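Cyclic nucleotide-binding domain (CNMP-BD) protein (Geobacter metallireducens, PDB 3MDP) is a putative cyclic nucleotide-binding protein that may act as a DNA-binding transcription factor. Local coordinates at residues Lys32-Gly37 with Lys103-Val108. Sequence-based numbering, arbitrary orientation.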
ATOM      1  N   LYS A  32       0.390 -22.379   9.455  0.60 15.92           N
ATOM      2  CA  LYS A  32      -0.976 -22.740   9.843  0.60 17.16           C
ATOM      3  C   LYS A  32      -1.727 -23.276   8.623  0.60 15.93           C
ATOM      4  O   LYS A  32      -1.399 -22.917   7.490  0.60  7.65           O
ATOM      5  CB  LYS A  32      -1.721 -21.525  10.399  0.60 18.13           C
ATOM      6  CG  LYS A  32      -1.293 -21.102  11.801  0.60 19.96           C
ATOM      7  CD  LYS A  32      -2.386 -20.306  12.480  0.60 22.76           C
ATOM      8  CE  LYS A  32      -2.087 -20.104  13.971  0.60 26.09           C
ATOM      9  NZ  LYS A  32      -0.944 -19.218  14.204  0.60 26.21           N
ATOM     10  N   SER A  33      -2.698 -24.163   8.869  1.00 15.13           N
ATOM     11  CA  SER A  33      -3.569 -24.693   7.818  1.00 15.99           C
ATOM     12  C   SER A  33      -5.026 -24.321   8.116  1.00 16.98           C
ATOM     13  O   SER A  33      -5.425 -24.227   9.286  1.00 16.73           O
ATOM     14  CB  SER A  33      -3.438 -26.212   7.742  1.00 15.42           C
ATOM     15  OG  SER A  33      -2.253 -26.627   7.097  1.00 18.43           O
ATOM     16  N   PHE A  34      -5.803 -24.093   7.054  1.00 17.15           N
ATOM     17  CA  PHE A  34      -7.248 -23.810   7.151  1.00 13.85           C
ATOM     18  C   PHE A  34      -7.980 -24.634   6.096  1.00 15.68           C
ATOM     19  O   PHE A  34      -7.525 -24.735   4.951  1.00 14.77           O
ATOM     20  CB  PHE A  34      -7.573 -22.334   6.941  1.00 13.98           C
ATOM     21  CG  PHE A  34      -6.981 -21.422   7.978  1.00 13.36           C
ATOM     22  CD1 PHE A  34      -5.706 -20.895   7.795  1.00 14.51           C
ATOM     23  CD2 PHE A  34      -7.677 -21.110   9.148  1.00 15.02           C
ATOM     24  CE1 PHE A  34      -5.125 -20.084   8.756  1.00 14.05           C
ATOM     25  CE2 PHE A  34      -7.114 -20.264  10.133  1.00 14.28           C
ATOM     26  CZ  PHE A  34      -5.840 -19.751   9.930  1.00 15.05           C
ATOM     27  N   PRO A  35      -9.113 -25.226   6.474  1.00 13.53           N
ATOM     28  CA  PRO A  35      -9.861 -26.020   5.490  1.00 12.24           C
ATOM     29  C   PRO A  35     -10.706 -25.134   4.582  1.00 12.20           C
ATOM     30  O   PRO A  35     -11.057 -23.998   4.957  1.00 10.36           O
ATOM     31  CB  PRO A  35     -10.787 -26.868   6.369  1.00 14.68           C
ATOM     32  CG  PRO A  35     -11.039 -26.025   7.580  1.00 15.29           C
ATOM     33  CD  PRO A  35      -9.767 -25.211   7.803  1.00 14.27           C
ATOM     34  N   THR A  36     -11.065 -25.668   3.424  1.00 13.01           N
ATOM     35  CA  THR A  36     -11.999 -25.018   2.499  1.00  9.99           C
ATOM     36  C   THR A  36     -13.248 -24.541   3.203  1.00 10.06           C
ATOM     37  O   THR A  36     -13.918 -25.302   3.928  1.00  7.84           O
ATOM     38  CB  THR A  36     -12.430 -26.005   1.392  1.00 11.30           C
ATOM     39  OG1 THR A  36     -11.260 -26.641   0.898  1.00 13.47           O
ATOM     40  CG2 THR A  36     -13.142 -25.280   0.237  1.00  9.82           C
ATOM     41  N   GLY A  37     -13.553 -23.266   2.995  1.00 10.30           N
ATOM     42  CA  GLY A  37     -14.756 -22.661   3.521  1.00 11.84           C
ATOM     43  C   GLY A  37     -14.618 -22.046   4.893  1.00 12.21           C
ATOM     44  O   GLY A  37     -15.585 -21.458   5.386  1.00 12.67           O
ATOM     45  N   LYS A 103      -9.958 -23.205  -1.092  1.00 15.51           N
ATOM     46  CA  LYS A 103      -9.396 -24.540  -1.256  1.00 16.90           C
ATOM     47  C   LYS A 103      -8.653 -24.818   0.039  1.00 11.94           C
ATOM     48  O   LYS A 103      -8.569 -23.945   0.897  1.00 14.87           O
ATOM     49  CB  LYS A 103      -8.380 -24.650  -2.420  1.00 19.85           C
ATOM     50  CG  LYS A 103      -8.369 -23.585  -3.443  1.00 26.40           C
ATOM     51  CD  LYS A 103      -7.497 -24.023  -4.634  1.00 30.21           C
ATOM     52  CE  LYS A 103      -7.318 -22.897  -5.641  1.00 37.11           C
ATOM     53  NZ  LYS A 103      -6.913 -23.395  -7.001  1.00 36.10           N
ATOM     54  N   PRO A 104      -8.086 -26.016   0.177  1.00 13.05           N
ATOM     55  CA  PRO A 104      -7.313 -26.231   1.402  1.00 13.80           C
ATOM     56  C   PRO A 104      -6.130 -25.263   1.435  1.00 11.97           C
ATOM     57  O   PRO A 104      -5.429 -25.122   0.443  1.00 13.13           O
ATOM     58  CB  PRO A 104      -6.905 -27.711   1.317  1.00 13.53           C
ATOM     59  CG  PRO A 104      -7.997 -28.360   0.406  1.00 15.00           C
ATOM     60  CD  PRO A 104      -8.343 -27.265  -0.579  1.00 14.03           C
ATOM     61  N   VAL A 105      -5.961 -24.556   2.552  1.00 13.82           N
ATOM     62  CA  VAL A 105      -5.011 -23.440   2.642  1.00 13.21           C
ATOM     63  C   VAL A 105      -3.899 -23.742   3.660  1.00 12.33           C
ATOM     64  O   VAL A 105      -4.168 -24.291   4.732  1.00 13.83           O
ATOM     65  CB  VAL A 105      -5.755 -22.148   3.004  1.00 14.90           C
ATOM     66  CG1 VAL A 105      -4.832 -21.102   3.694  1.00 13.88           C
ATOM     67  CG2 VAL A 105      -6.425 -21.551   1.765  1.00 10.89           C
ATOM     68  N   ARG A 106      -2.660 -23.420   3.284  1.00 13.90           N
ATOM     69  CA  ARG A 106      -1.542 -23.257   4.233  1.00 14.84           C
ATOM     70  C   ARG A 106      -0.979 -21.841   4.113  1.00 12.59           C
ATOM     71  O   ARG A 106      -0.803 -21.299   3.004  1.00 12.04           O
ATOM     72  CB  ARG A 106      -0.401 -24.237   3.969  1.00 16.73           C
ATOM     73  CG  ARG A 106      -0.742 -25.690   4.187  1.00 24.74           C
ATOM     74  CD  ARG A 106       0.497 -26.612   4.064  1.00 26.72           C
ATOM     75  NE  ARG A 106       1.020 -26.610   2.693  1.00 24.46           N
ATOM     76  CZ  ARG A 106       2.177 -26.073   2.292  1.00 25.80           C
ATOM     77  NH1 ARG A 106       3.023 -25.501   3.140  1.00 26.72           N
ATOM     78  NH2 ARG A 106       2.509 -26.139   1.012  1.00 27.15           N
ATOM     79  N   VAL A 107      -0.674 -21.269   5.264  1.00 14.28           N
ATOM     80  CA  VAL A 107      -0.124 -19.925   5.359  1.00 13.29           C
ATOM     81  C   VAL A 107       1.046 -19.900   6.340  1.00 14.27           C
ATOM     82  O   VAL A 107       1.197 -20.799   7.169  1.00 16.01           O
ATOM     83  CB  VAL A 107      -1.162 -18.897   5.859  1.00 11.44           C
ATOM     84  CG1 VAL A 107      -2.399 -18.856   4.967  1.00 10.40           C
ATOM     85  CG2 VAL A 107      -1.597 -19.179   7.372  1.00 14.54           C
ATOM     86  N   VAL A 108       1.897 -18.888   6.171  1.00 13.72           N
ATOM     87  CA  VAL A 108       2.718 -18.377   7.221  1.00 12.89           C
ATOM     88  C   VAL A 108       1.904 -17.301   7.942  1.00 12.88           C
ATOM     89  O   VAL A 108       1.493 -16.295   7.331  1.00 13.21           O
ATOM     90  CB  VAL A 108       4.017 -17.735   6.716  1.00 12.57           C
ATOM     91  CG1 VAL A 108       4.837 -17.336   7.948  1.00 13.00           C
ATOM     92  CG2 VAL A 108       4.810 -18.753   5.851  1.00 11.96           C
TER
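K32 and F34 pair with V107 and V105 through four backbone hydrogen bonds, which establish an antiparallel register: the two short strands run at 150° to each other, and K32-V107 and F34-V105 are both hydrogen-bonded pairs. In the first, K32 N gives to V107 O and V107 N to K32 O, each at 2.9 Å; in the second, F34 N reaches V105 O at 2.8 Å and V105 N returns to F34 O. Between them lies the non-hydrogen-bonded pair S33-R106, with the CA atoms drawn in to 4.4 Å. Two CA-H...O contacts supplement the pairing there, from R106 CA to K32 O and from S33 CA to V105 O (3.2 Å).

Apolar contacts gather on the face that carries F34, V105 and V107. With CG beside the backbone N (chi1 -63°), the F34 ring presents an edge to both valines: CE1 meets V107 CG2 in the ring plane at 3.9 Å, while CD1 lies 4.2 Å from V105 CG1. V107 CG2 also packs against K32 CB, and M51 of strand 49-55, on the far side of 105-111, touches F34. The K32 ammonium leads away to salt bridges with D109 and E30, within the two paired strands.

On the opposite face, S33 OG rests on the aliphatic part of R106, 3.4 Å from its CG. The guanidinium ends in salt bridges to E31 and to E55 of strand 49-55. Past the strand end, T36 OG1 lies 3.3 Å from P104 N, which has no hydrogen to share, and touches the ring at CD, so this is van der Waals contact.

This antiparallel pairing joins 29-34, the outermost strand of this chain's sheet, to strand 105-111 in the double-stranded beta-helix characteristic of cyclic nucleotide-binding domains.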